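Side-chain contacts in fiber (Murine adenovirus 2, PDB 5NBH), which forms the distal, N-acetylglucosamine-binding domain of the trimeric adenovirus fibre and probably helps attach the virion to host cells: residues P92-N97 against T124-A129; E102-H107 against Q133-Q138; I108-F113 against T166-T171; A201-Y204 against F209-T212. One frame throughout, in Å; residues are numbered along the deposited sequence. Where two conformers were deposited one is given.

Contact 1: residues P92-N97 against T124-A129; sequences PMRLRN and TGETNA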
loop_
_atom_site.group_PDB
_atom_site.type_symbol
_atom_site.label_atom_id
_atom_site.label_comp_id
_atom_site.label_asym_id
_atom_site.label_seq_id
_atom_site.Cartn_x
_atom_site.Cartn_y
_atom_site.Cartn_z
ATOM N N PRO A 92 -19.457 -8.431 4.484
ATOM C CA PRO A 92 -19.571 -7.212 3.695
ATOM C C PRO A 92 -20.700 -6.312 4.198
ATOM O O PRO A 92 -21.638 -6.789 4.822
ATOM C CB PRO A 92 -19.857 -7.729 2.286
ATOM C CG PRO A 92 -20.530 -9.026 2.492
ATOM C CD PRO A 92 -19.915 -9.611 3.728
ATOM N N MET A 93 -20.569 -5.015 3.914
ATOM C CA MET A 93 -21.503 -3.991 4.369
ATOM C C MET A 93 -22.613 -3.812 3.336
ATOM O O MET A 93 -22.350 -3.701 2.144
ATOM C CB MET A 93 -20.747 -2.684 4.546
ATOM C CG MET A 93 -21.549 -1.627 5.219
ATOM S SD MET A 93 -20.602 -0.169 5.396
ATOM C CE MET A 93 -19.224 -0.736 6.425
ATOM N N ARG A 94 -23.846 -3.762 3.814
ATOM C CA ARG A 94 -24.989 -3.530 2.945
ATOM C C ARG A 94 -25.156 -2.027 2.739
ATOM O O ARG A 94 -25.186 -1.257 3.737
ATOM C CB ARG A 94 -26.228 -4.108 3.626
ATOM C CG ARG A 94 -27.468 -4.078 2.765
ATOM C CD ARG A 94 -27.179 -4.830 1.497
ATOM N NE ARG A 94 -28.374 -5.437 0.975
ATOM C CZ ARG A 94 -28.361 -6.377 0.060
ATOM N NH1 ARG A 94 -27.207 -6.785 -0.448
ATOM N NH2 ARG A 94 -29.504 -6.880 -0.346
ATOM N N LEU A 95 -25.178 -1.611 1.459
ATOM C CA LEU A 95 -25.311 -0.228 1.046
ATOM C C LEU A 95 -26.533 -0.071 0.162
ATOM O O LEU A 95 -26.837 -0.942 -0.630
ATOM C CB LEU A 95 -24.085 0.240 0.258
ATOM C CG LEU A 95 -22.771 0.145 1.030
ATOM C CD1 LEU A 95 -21.621 0.517 0.150
ATOM C CD2 LEU A 95 -22.827 1.028 2.244
ATOM N N ARG A 96 -27.216 1.041 0.323
ATOM C CA ARG A 96 -28.353 1.394 -0.546
ATOM C C ARG A 96 -27.968 2.544 -1.469
ATOM O O ARG A 96 -27.308 3.513 -1.039
ATOM C CB ARG A 96 -29.529 1.808 0.318
ATOM C CG ARG A 96 -30.796 2.073 -0.458
ATOM C CD ARG A 96 -31.963 2.319 0.464
ATOM N NE ARG A 96 -33.214 2.455 -0.278
ATOM C CZ ARG A 96 -34.429 2.526 0.260
ATOM N NH1 ARG A 96 -34.594 2.521 1.583
ATOM N NH2 ARG A 96 -35.485 2.650 -0.534
ATOM N N ASN A 97 -28.406 2.462 -2.730
ATOM C CA ASN A 97 -28.249 3.539 -3.682
ATOM C C ASN A 97 -29.300 4.620 -3.428
ATOM O O ASN A 97 -30.408 4.594 -4.019
ATOM C CB ASN A 97 -28.372 3.017 -5.116
ATOM C CG ASN A 97 -28.357 4.130 -6.147
ATOM O OD1 ASN A 97 -27.916 5.261 -5.881
ATOM N ND2 ASN A 97 -28.870 3.824 -7.342
ATOM N N THR A 124 -20.373 -5.128 -4.873
ATOM C CA THR A 124 -21.142 -6.075 -5.675
ATOM C C THR A 124 -22.613 -5.660 -5.601
ATOM O O THR A 124 -23.331 -5.968 -4.644
ATOM C CB THR A 124 -20.971 -7.521 -5.203
ATOM O OG1 THR A 124 -19.582 -7.870 -5.223
ATOM C CG2 THR A 124 -21.714 -8.481 -6.110
ATOM N N GLY A 125 -23.020 -4.899 -6.609
ATOM C CA GLY A 125 -24.424 -4.487 -6.788
ATOM C C GLY A 125 -25.329 -5.642 -7.187
ATOM O O GLY A 125 -24.896 -6.628 -7.804
ATOM N N GLU A 126 -26.607 -5.517 -6.824
ATOM C CA GLU A 126 -27.568 -6.582 -7.054
ATOM C C GLU A 126 -28.372 -6.350 -8.310
ATOM O O GLU A 126 -28.864 -7.297 -8.881
ATOM C CB GLU A 126 -28.564 -6.666 -5.918
ATOM C CG GLU A 126 -28.010 -7.096 -4.586
ATOM C CD GLU A 126 -29.107 -7.244 -3.547
ATOM O OE1 GLU A 126 -30.192 -6.601 -3.641
ATOM O OE2 GLU A 126 -28.881 -8.032 -2.622
ATOM N N THR A 127 -28.525 -5.095 -8.718
ATOM C CA THR A 127 -29.533 -4.748 -9.705
ATOM C C THR A 127 -28.918 -4.079 -10.913
ATOM O O THR A 127 -28.175 -3.084 -10.797
ATOM C CB THR A 127 -30.600 -3.804 -9.058
ATOM O OG1 THR A 127 -31.142 -4.412 -7.886
ATOM C CG2 THR A 127 -31.734 -3.526 -10.027
ATOM N N ASN A 128 -29.251 -4.585 -12.101
ATOM C CA ASN A 128 -28.846 -3.902 -13.332
ATOM C C ASN A 128 -29.385 -2.486 -13.355
ATOM O O ASN A 128 -30.529 -2.250 -12.984
ATOM C CB ASN A 128 -29.330 -4.632 -14.565
ATOM C CG ASN A 128 -28.683 -5.986 -14.710
ATOM O OD1 ASN A 128 -29.053 -6.927 -14.018
ATOM N ND2 ASN A 128 -27.709 -6.087 -15.598
ATOM N N ALA A 129 -28.564 -1.548 -13.799
ATOM C CA ALA A 129 -28.947 -0.149 -13.774
ATOM C C ALA A 129 -28.269 0.629 -14.863
ATOM O O ALA A 129 -27.148 0.310 -15.284
ATOM C CB ALA A 129 -28.619 0.459 -12.426
#
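Arg94 reaches Glu126 to form a surface salt bridge, two long charged side chains meeting only at their ends. The arginine leaves strand 83-96 at CB, with CG anti to the backbone N (chi1 -173°), and the chain then bends at chi2. The stem runs over Tyr103 of strand 103-113, Arg94 NE 3.7 Å from Tyr103 CB. At CZ the partner comes close, 3.2 Å from Glu126 OE2. Both terminal nitrogens then converge on that one oxygen. NH2 makes the stronger bond, 2.6 Å to Glu126 OE2, whereas the bond from NH1 to Glu126 OE2 is longer, 3.0 Å, and weak because it is bent. Glu126 OE1 lies 3.4 Å from Arg94 NH2 and makes no bond to it, so this is a forked grip on a single oxygen. In keeping with this, the guanidinium and carboxylate planes stand 83° apart, and NH2 comes in from above the carboxylate plane, 44° out of it. Glu126, extended beyond CG, brings its carboxylate to meet the arginine. Two conformers were modelled for Arg94, consistent with some mobility at this exposed place. Long, flexible charged residues suit such a span. NH1 has a second carboxylate partner in Asp105, which probably steadies the positive charge. Asn97 belongs to the N-acetylglucosamine site, and the side chain of Glu126 lies about 7 Å from that of Glu102, also of that site. The salt bridge links strand 83-96 to the loop after strand 116-125, passing over strand 103-113, which carries Asp105 and lies between them.

Contact 2: residues E102-H107 against Q133-Q138; sequences EYADAH and QTWELQ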
loop_
_atom_site.group_PDB
_atom_site.type_symbol
_atom_site.label_atom_id
_atom_site.label_comp_id
_atom_site.label_asym_id
_atom_site.label_seq_id
_atom_site.Cartn_x
_atom_site.Cartn_y
_atom_site.Cartn_z
ATOM N N GLU A 102 -32.362 -0.227 -4.629
ATOM C CA GLU A 102 -31.172 -0.813 -5.248
ATOM C C GLU A 102 -30.110 -0.873 -4.160
ATOM O O GLU A 102 -29.873 0.140 -3.467
ATOM C CB GLU A 102 -30.678 0.043 -6.398
ATOM C CG GLU A 102 -31.591 0.038 -7.627
ATOM C CD GLU A 102 -31.080 0.881 -8.775
ATOM O OE1 GLU A 102 -29.908 1.371 -8.747
ATOM O OE2 GLU A 102 -31.889 1.074 -9.738
ATOM N N TYR A 103 -29.494 -2.040 -4.026
ATOM C CA TYR A 103 -28.527 -2.297 -2.942
ATOM C C TYR A 103 -27.247 -2.960 -3.472
ATOM O O TYR A 103 -27.229 -3.507 -4.569
ATOM C CB TYR A 103 -29.158 -3.190 -1.883
ATOM C CG TYR A 103 -30.367 -2.580 -1.202
ATOM C CD1 TYR A 103 -31.629 -2.606 -1.821
ATOM C CD2 TYR A 103 -30.251 -1.921 0.016
ATOM C CE1 TYR A 103 -32.742 -2.043 -1.197
ATOM C CE2 TYR A 103 -31.362 -1.340 0.636
ATOM C CZ TYR A 103 -32.595 -1.411 0.033
ATOM O OH TYR A 103 -33.685 -0.835 0.642
ATOM N N ALA A 104 -26.195 -2.894 -2.662
ATOM C CA ALA A 104 -24.931 -3.574 -2.930
ATOM C C ALA A 104 -24.325 -4.063 -1.612
ATOM O O ALA A 104 -24.640 -3.550 -0.547
ATOM C CB ALA A 104 -23.977 -2.651 -3.631
ATOM N N ASP A 105 -23.451 -5.057 -1.722
ATOM C CA ASP A 105 -22.615 -5.517 -0.603
ATOM C C ASP A 105 -21.205 -5.038 -0.891
ATOM O O ASP A 105 -20.740 -5.144 -2.028
ATOM C CB ASP A 105 -22.585 -7.028 -0.551
ATOM C CG ASP A 105 -23.800 -7.616 0.154
ATOM O OD1 ASP A 105 -24.611 -6.856 0.707
ATOM O OD2 ASP A 105 -23.914 -8.855 0.163
ATOM N N ALA A 106 -20.528 -4.509 0.116
ATOM C CA ALA A 106 -19.211 -3.961 -0.100
ATOM C C ALA A 106 -18.214 -4.489 0.943
ATOM O O ALA A 106 -18.518 -4.523 2.125
ATOM C CB ALA A 106 -19.282 -2.443 -0.076
ATOM N N HIS A 107 -17.052 -4.914 0.462
ATOM C CA HIS A 107 -15.890 -5.182 1.319
ATOM C C HIS A 107 -15.019 -3.954 1.236
ATOM O O HIS A 107 -14.752 -3.461 0.145
ATOM C CB HIS A 107 -15.113 -6.391 0.846
ATOM C CG HIS A 107 -15.891 -7.679 0.877
ATOM N ND1 HIS A 107 -15.951 -8.492 1.986
ATOM C CD2 HIS A 107 -16.589 -8.314 -0.092
ATOM C CE1 HIS A 107 -16.683 -9.554 1.713
ATOM N NE2 HIS A 107 -17.093 -9.466 0.461
ATOM N N GLN A 133 -25.048 5.570 -9.573
ATOM C CA GLN A 133 -25.434 5.142 -8.210
ATOM C C GLN A 133 -24.600 5.900 -7.189
ATOM O O GLN A 133 -23.434 6.197 -7.449
ATOM C CB GLN A 133 -25.226 3.630 -7.966
ATOM C CG GLN A 133 -25.941 2.731 -8.961
ATOM C CD GLN A 133 -25.195 2.593 -10.282
ATOM O OE1 GLN A 133 -23.982 2.422 -10.298
ATOM N NE2 GLN A 133 -25.924 2.633 -11.395
ATOM N N THR A 134 -25.184 6.173 -6.029
ATOM C CA THR A 134 -24.503 6.900 -4.969
ATOM C C THR A 134 -24.390 5.981 -3.784
ATOM O O THR A 134 -25.402 5.516 -3.260
ATOM C CB THR A 134 -25.244 8.218 -4.576
ATOM O OG1 THR A 134 -25.265 9.125 -5.682
ATOM C CG2 THR A 134 -24.508 8.912 -3.463
ATOM N N TRP A 135 -23.142 5.696 -3.375
ATOM C CA TRP A 135 -22.850 4.826 -2.255
ATOM C C TRP A 135 -22.226 5.732 -1.211
ATOM O O TRP A 135 -21.182 6.342 -1.485
ATOM C CB TRP A 135 -21.880 3.707 -2.646
ATOM C CG TRP A 135 -22.259 2.994 -3.932
ATOM C CD1 TRP A 135 -21.636 3.119 -5.132
ATOM C CD2 TRP A 135 -23.384 2.119 -4.150
ATOM N NE1 TRP A 135 -22.271 2.367 -6.072
ATOM C CE2 TRP A 135 -23.347 1.734 -5.497
ATOM C CE3 TRP A 135 -24.409 1.617 -3.330
ATOM C CZ2 TRP A 135 -24.290 0.866 -6.052
ATOM C CZ3 TRP A 135 -25.372 0.758 -3.892
ATOM C CH2 TRP A 135 -25.308 0.393 -5.226
ATOM N N GLU A 136 -22.818 5.801 -0.032
ATOM C CA GLU A 136 -22.389 6.758 0.991
ATOM C C GLU A 136 -21.919 5.999 2.205
ATOM O O GLU A 136 -22.660 5.165 2.733
ATOM C CB GLU A 136 -23.548 7.693 1.360
ATOM C CG GLU A 136 -23.201 8.847 2.290
ATOM C CD GLU A 136 -24.427 9.718 2.583
ATOM O OE1 GLU A 136 -24.600 10.783 1.979
ATOM O OE2 GLU A 136 -25.192 9.322 3.461
ATOM N N LEU A 137 -20.680 6.243 2.630
ATOM C CA LEU A 137 -20.159 5.738 3.923
ATOM C C LEU A 137 -20.019 6.881 4.915
ATOM O O LEU A 137 -19.434 7.885 4.603
ATOM C CB LEU A 137 -18.768 5.099 3.725
ATOM C CG LEU A 137 -18.699 3.960 2.712
ATOM C CD1 LEU A 137 -17.248 3.546 2.422
ATOM C CD2 LEU A 137 -19.533 2.804 3.223
ATOM N N GLN A 138 -20.575 6.701 6.107
ATOM C CA GLN A 138 -20.567 7.698 7.164
ATOM C C GLN A 138 -19.723 7.170 8.320
ATOM O O GLN A 138 -19.850 6.002 8.674
ATOM C CB GLN A 138 -22.000 7.910 7.648
ATOM C CG GLN A 138 -22.204 9.037 8.633
ATOM C CD GLN A 138 -23.636 9.105 9.125
ATOM O OE1 GLN A 138 -23.930 9.846 10.052
ATOM N NE2 GLN A 138 -24.528 8.327 8.518
#
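Trp135 is brought against Ala104 by its first two torsions: CG stands anti to the carbonyl carbon (chi1 -48°) and chi2 (107°) turns the indole so that one face meets the methyl group. Ala104 CB lies 3.7 Å from both Trp135 CZ3 and CH2, at the outer end of the six-membered ring, and 4.1 Å from that ring's centroid. With CB 29° off the ring normal, this is a CH-pi contact over the face. A side chain as small as alanine suits the place, since it lets the broad indole approach the backbone of the facing strand; Tyr103 C lies obliquely to the ring, 4.2 Å from Trp135 CZ3. The opposite face of the indole is covered near its rim by Gln133 CB, 3.1 Å above the plane, so the ring is held between a residue of the other sheet and one of its own strand. Its rotation is fixed by the bond from NE1 to Ser215 OG, which satisfies the buried N-H. Glu102 extends beyond CG until OE1 comes 4.2 Å from Gln133 CG, a loose crossing at about a right angle. The firm partner of that carboxylate oxygen is Asn97 ND2. Strand 103-113 belongs to one antiparallel sheet and strand 131-140 to the other, and the CA atoms of Ala104 and Trp135 are 8.7 Å apart, leaving room for packed side chains. This is the interior of a beta sandwich, here the fibre head; at its edge Glu102, Gln133 and Asn97 belong to the N-acetylglucosamine site, unoccupied in this chain.

Contact 3: residues I108-F113 against T166-T171; sequences IQMVRF and TFILPT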
loop_
_atom_site.group_PDB
_atom_site.type_symbol
_atom_site.label_atom_id
_atom_site.label_comp_id
_atom_site.label_asym_id
_atom_site.label_seq_id
_atom_site.Cartn_x
_atom_site.Cartn_y
_atom_site.Cartn_z
ATOM N N ILE A 108 -14.609 -3.433 2.380
ATOM C CA ILE A 108 -13.860 -2.182 2.444
ATOM C C ILE A 108 -12.613 -2.333 3.297
ATOM O O ILE A 108 -12.698 -2.880 4.417
ATOM C CB ILE A 108 -14.723 -1.086 3.081
ATOM C CG1 ILE A 108 -16.004 -0.872 2.254
ATOM C CG2 ILE A 108 -13.992 0.232 3.133
ATOM C CD1 ILE A 108 -17.092 -0.201 3.049
ATOM N N GLN A 109 -11.480 -1.840 2.796
ATOM C CA GLN A 109 -10.267 -1.722 3.617
ATOM C C GLN A 109 -9.717 -0.302 3.570
ATOM O O GLN A 109 -9.647 0.323 2.504
ATOM C CB GLN A 109 -9.198 -2.690 3.169
ATOM C CG GLN A 109 -9.638 -4.131 3.128
ATOM C CD GLN A 109 -10.293 -4.498 1.832
ATOM O OE1 GLN A 109 -9.835 -4.103 0.756
ATOM N NE2 GLN A 109 -11.360 -5.254 1.922
ATOM N N MET A 110 -9.332 0.229 4.722
ATOM C CA MET A 110 -8.758 1.539 4.817
ATOM C C MET A 110 -7.404 1.359 5.503
ATOM O O MET A 110 -7.372 1.088 6.680
ATOM C CB MET A 110 -9.689 2.442 5.595
ATOM C CG MET A 110 -11.100 2.377 5.041
ATOM S SD MET A 110 -12.266 3.441 5.880
ATOM C CE MET A 110 -11.667 5.027 5.417
ATOM N N VAL A 111 -6.342 1.482 4.728
ATOM C CA VAL A 111 -4.968 1.161 5.171
ATOM C C VAL A 111 -4.179 2.409 5.428
ATOM O O VAL A 111 -3.919 3.202 4.509
ATOM C CB VAL A 111 -4.214 0.254 4.163
ATOM C CG1 VAL A 111 -2.866 -0.180 4.754
ATOM C CG2 VAL A 111 -5.039 -0.967 3.793
ATOM N N ARG A 112 -3.725 2.565 6.672
ATOM C CA ARG A 112 -3.014 3.742 7.097
ATOM C C ARG A 112 -1.524 3.413 7.221
ATOM O O ARG A 112 -1.157 2.445 7.887
ATOM C CB ARG A 112 -3.618 4.202 8.446
ATOM C CG ARG A 112 -2.882 5.281 9.199
ATOM C CD ARG A 112 -2.978 6.636 8.561
ATOM N NE ARG A 112 -2.069 7.530 9.269
ATOM C CZ ARG A 112 -2.389 8.483 10.145
ATOM N NH1 ARG A 112 -3.651 8.805 10.422
ATOM N NH2 ARG A 112 -1.404 9.153 10.724
ATOM N N PHE A 113 -0.692 4.208 6.574
ATOM C CA PHE A 113 0.770 4.150 6.779
ATOM C C PHE A 113 1.336 5.533 6.578
ATOM O O PHE A 113 0.919 6.272 5.670
ATOM C CB PHE A 113 1.435 3.170 5.819
ATOM C CG PHE A 113 0.813 3.140 4.459
ATOM C CD1 PHE A 113 1.035 4.141 3.556
ATOM C CD2 PHE A 113 0.023 2.075 4.076
ATOM C CE1 PHE A 113 0.450 4.111 2.302
ATOM C CE2 PHE A 113 -0.574 2.038 2.828
ATOM C CZ PHE A 113 -0.358 3.065 1.944
ATOM N N THR A 166 -9.539 6.708 14.673
ATOM C CA THR A 166 -9.366 8.108 14.279
ATOM C C THR A 166 -8.366 8.271 13.132
ATOM O O THR A 166 -8.332 9.294 12.487
ATOM C CB THR A 166 -8.932 8.975 15.454
ATOM O OG1 THR A 166 -7.662 8.502 15.939
ATOM C CG2 THR A 166 -9.986 8.946 16.581
ATOM N N PHE A 167 -7.541 7.247 12.880
ATOM C CA PHE A 167 -6.493 7.345 11.892
ATOM C C PHE A 167 -7.015 7.431 10.425
ATOM O O PHE A 167 -6.227 7.688 9.536
ATOM C CB PHE A 167 -5.486 6.172 12.054
ATOM C CG PHE A 167 -6.089 4.805 11.917
ATOM C CD1 PHE A 167 -6.368 4.263 10.668
ATOM C CD2 PHE A 167 -6.388 4.048 13.027
ATOM C CE1 PHE A 167 -6.899 3.000 10.549
ATOM C CE2 PHE A 167 -6.954 2.787 12.917
ATOM C CZ PHE A 167 -7.190 2.254 11.675
ATOM N N ILE A 168 -8.326 7.232 10.207
ATOM C CA ILE A 168 -8.925 7.395 8.860
ATOM C C ILE A 168 -9.392 8.824 8.559
ATOM O O ILE A 168 -9.692 9.108 7.429
ATOM C CB ILE A 168 -10.124 6.461 8.616
ATOM C CG1 ILE A 168 -11.333 6.867 9.513
ATOM C CG2 ILE A 168 -9.681 5.011 8.697
ATOM C CD1 ILE A 168 -12.655 6.299 9.127
ATOM N N LEU A 169 -9.414 9.718 9.563
ATOM C CA LEU A 169 -10.060 11.022 9.418
ATOM C C LEU A 169 -9.192 12.015 8.705
ATOM O O LEU A 169 -8.060 12.266 9.137
ATOM C CB LEU A 169 -10.453 11.580 10.789
ATOM C CG LEU A 169 -11.527 10.778 11.524
ATOM C CD1 LEU A 169 -11.595 11.228 12.963
ATOM C CD2 LEU A 169 -12.915 10.892 10.895
ATOM N N PRO A 170 -9.675 12.587 7.578
ATOM C CA PRO A 170 -8.966 13.642 6.901
ATOM C C PRO A 170 -9.312 15.040 7.452
ATOM O O PRO A 170 -10.089 15.138 8.379
ATOM C CB PRO A 170 -9.488 13.502 5.476
ATOM C CG PRO A 170 -10.916 13.163 5.674
ATOM C CD PRO A 170 -10.985 12.342 6.932
ATOM N N THR A 171 -8.702 16.081 6.892
ATOM C CA THR A 171 -8.933 17.444 7.379
ATOM C C THR A 171 -10.431 17.774 7.242
ATOM O O THR A 171 -11.054 17.477 6.201
ATOM C CB THR A 171 -8.057 18.513 6.671
ATOM O OG1 THR A 171 -8.423 19.814 7.161
ATOM C CG2 THR A 171 -8.250 18.513 5.169
#
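Met110 and Arg112 of strand 103-113 meet Ile168 and Phe167 in a buried contact between a sheet and the 3-10 turn 166-168, near the centre of the chain. The polar part is a bond from Arg112 NH1 to Phe167 O, 2.9 Å long and nearly straight at 161°. The carbonyl oxygen offers a lone pair in its own plane and lies in the plane of the guanidinium. That group is held by further carbonyls: Gly114 O takes NE, and Ile234 O shares NH1. An arginine fits because its many N-H groups can answer the backbone oxygens of loops. Its aliphatic part is used as well, with Arg112 CB 3.5 Å from Phe167 CD1. Phe167 carries its ring between the backbone N and carbonyl carbon (chi1 59°), past the arginine in the opposite direction, 75° from the guanidinium plane, while its edge lies near Met110 O. Met110 runs out straight and bends at chi3, laying CE 3.8 Å from Ile168 CB. Around this core, Phe83 and Tyr85 of strand 83-96 meet Phe167, Phe119 of strand 116-125 touches Met110, Phe139 of strand 131-140 reaches Met110 and Ile168, and Gly156 of a second subunit packs on Arg112.

Contact 4: residues A201-Y204 against F209-T212; sequences ALTY and FYIT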
loop_
_atom_site.group_PDB
_atom_site.type_symbol
_atom_site.label_atom_id
_atom_site.label_comp_id
_atom_site.label_asym_id
_atom_site.label_seq_id
_atom_site.Cartn_x
_atom_site.Cartn_y
_atom_site.Cartn_z
ATOM N N ALA A 201 -15.541 11.309 -3.100
ATOM C CA ALA A 201 -15.558 12.641 -2.490
ATOM C C ALA A 201 -15.525 12.471 -0.987
ATOM O O ALA A 201 -16.299 11.681 -0.424
ATOM C CB ALA A 201 -16.801 13.387 -2.931
ATOM N N LEU A 202 -14.584 13.148 -0.346
ATOM C CA LEU A 202 -14.476 13.164 1.110
ATOM C C LEU A 202 -15.023 14.484 1.625
ATOM O O LEU A 202 -14.569 15.544 1.200
ATOM C CB LEU A 202 -13.016 13.076 1.542
ATOM C CG LEU A 202 -12.415 11.655 1.568
ATOM C CD1 LEU A 202 -12.704 10.785 0.371
ATOM C CD2 LEU A 202 -10.913 11.798 1.834
ATOM N N THR A 203 -15.970 14.417 2.537
ATOM C CA THR A 203 -16.539 15.662 3.136
ATOM C C THR A 203 -16.852 15.457 4.602
ATOM O O THR A 203 -16.915 14.329 5.061
ATOM C CB THR A 203 -17.851 16.054 2.438
ATOM O OG1 THR A 203 -18.799 14.990 2.504
ATOM C CG2 THR A 203 -17.594 16.394 0.997
ATOM N N TYR A 204 -17.094 16.553 5.319
ATOM C CA TYR A 204 -17.743 16.468 6.608
ATOM C C TYR A 204 -19.069 17.257 6.544
ATOM O O TYR A 204 -19.124 18.360 5.974
ATOM C CB TYR A 204 -16.922 17.068 7.713
ATOM C CG TYR A 204 -15.691 16.302 8.168
ATOM C CD1 TYR A 204 -14.520 16.321 7.408
ATOM C CD2 TYR A 204 -15.699 15.583 9.364
ATOM C CE1 TYR A 204 -13.392 15.616 7.819
ATOM C CE2 TYR A 204 -14.552 14.916 9.809
ATOM C CZ TYR A 204 -13.413 14.951 9.038
ATOM O OH TYR A 204 -12.277 14.306 9.482
ATOM N N PHE A 209 -17.932 12.356 9.099
ATOM C CA PHE A 209 -17.062 12.217 7.913
ATOM C C PHE A 209 -17.764 11.301 6.930
ATOM O O PHE A 209 -18.216 10.256 7.316
ATOM C CB PHE A 209 -15.716 11.596 8.371
ATOM C CG PHE A 209 -14.843 11.089 7.250
ATOM C CD1 PHE A 209 -14.588 11.866 6.144
ATOM C CD2 PHE A 209 -14.200 9.854 7.357
ATOM C CE1 PHE A 209 -13.771 11.422 5.133
ATOM C CE2 PHE A 209 -13.357 9.398 6.357
ATOM C CZ PHE A 209 -13.145 10.175 5.248
ATOM N N TYR A 210 -17.889 11.751 5.681
ATOM C CA TYR A 210 -18.504 11.031 4.600
ATOM C C TYR A 210 -17.509 10.734 3.479
ATOM O O TYR A 210 -16.769 11.607 3.024
ATOM C CB TYR A 210 -19.643 11.837 3.986
ATOM C CG TYR A 210 -20.847 12.040 4.878
ATOM C CD1 TYR A 210 -20.777 12.882 6.004
ATOM C CD2 TYR A 210 -22.047 11.446 4.576
ATOM C CE1 TYR A 210 -21.867 13.061 6.828
ATOM C CE2 TYR A 210 -23.178 11.642 5.388
ATOM C CZ TYR A 210 -23.077 12.454 6.513
ATOM O OH TYR A 210 -24.191 12.669 7.300
ATOM N N ILE A 211 -17.514 9.477 3.042
ATOM C CA ILE A 211 -16.929 9.068 1.772
ATOM C C ILE A 211 -18.111 8.753 0.887
ATOM O O ILE A 211 -18.903 7.817 1.167
ATOM C CB ILE A 211 -15.984 7.842 1.889
ATOM C CG1 ILE A 211 -14.838 8.178 2.806
ATOM C CG2 ILE A 211 -15.516 7.366 0.516
ATOM C CD1 ILE A 211 -13.810 7.077 2.997
ATOM N N THR A 212 -18.222 9.504 -0.202
ATOM C CA THR A 212 -19.350 9.328 -1.135
ATOM C C THR A 212 -18.788 8.886 -2.464
ATOM O O THR A 212 -17.913 9.559 -3.011
ATOM C CB THR A 212 -20.151 10.632 -1.269
ATOM O OG1 THR A 212 -20.504 11.107 0.047
ATOM C CG2 THR A 212 -21.404 10.424 -2.064
HETATM O O HOH W 1 -18.581 12.999 0.610
#
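Phe209 fills the hollow between Leu202 and Tyr204 on one face of the hairpin formed by strands 191-205 and 208-217. Its CG is anti to the backbone N (chi1 166°), which sends the ring diagonally toward Leu202, where CE1 lies 3.8 Å from Leu202 CG at the ring's edge. The Phe209 CB left behind sits over the face of the Tyr204 ring, 3.8 Å from Tyr204 CE2, in a CH-pi contact. The two rings themselves meet obliquely, their planes 36° apart. Leu202 continues the row by lying beside Ile211, with CD1 4.2 Å from Ile211 CG1.

The other face, bearing Ala201, Thr203, Tyr210 and Thr212, is filled differently. Thr203 places OG1 against the CB of Tyr210, 3.6 Å away, and a water occupies the notch between the two threonines. It gives a hydrogen bond to Ala201 O and is bonded, at 2.8 Å each, to Thr203 OG1 and Thr212 OG1. Between the two faces the backbones pair antiparallel, Tyr210 N to Thr203 O being almost straight (2.8 Å, 178°).

The hairpin is two-sided: Leu202, Phe209 and Ile211 are buried on one face, where Tyr230 and Phe139 also meet Phe209, while the threonine hydroxyls on the other suit a site that holds water, and Tyr210 is buried there, its ring in a cation-pi contact with Arg205. Tyr204 combines both characters on one face, its ring packing on Phe209 and its OH bonded to Pro170 O.

In the fold
The four contacts belong to the head, beyond the N-terminal shaft-like part of the chain. Contacts 1 and 2 are neighbours, centres 6 Å apart, at the end that carries the sugar site; contact 3 is about 18 Å from contact 2, centre to centre, further along the same strand 103-113. The centre of contact 4 lies about 13 Å from that of contact 2 and 12 Å from that of contact 3. Contact 1 links strand 83-96 of one sheet to the loop after strand 116-125, contact 4 pairs strands of the other, and contact 2 joins the two. Contacts 1, 2 and 3 interlock along the chain and contact 4 follows, bringing distant segments together in the sandwich whose end carries the binding site.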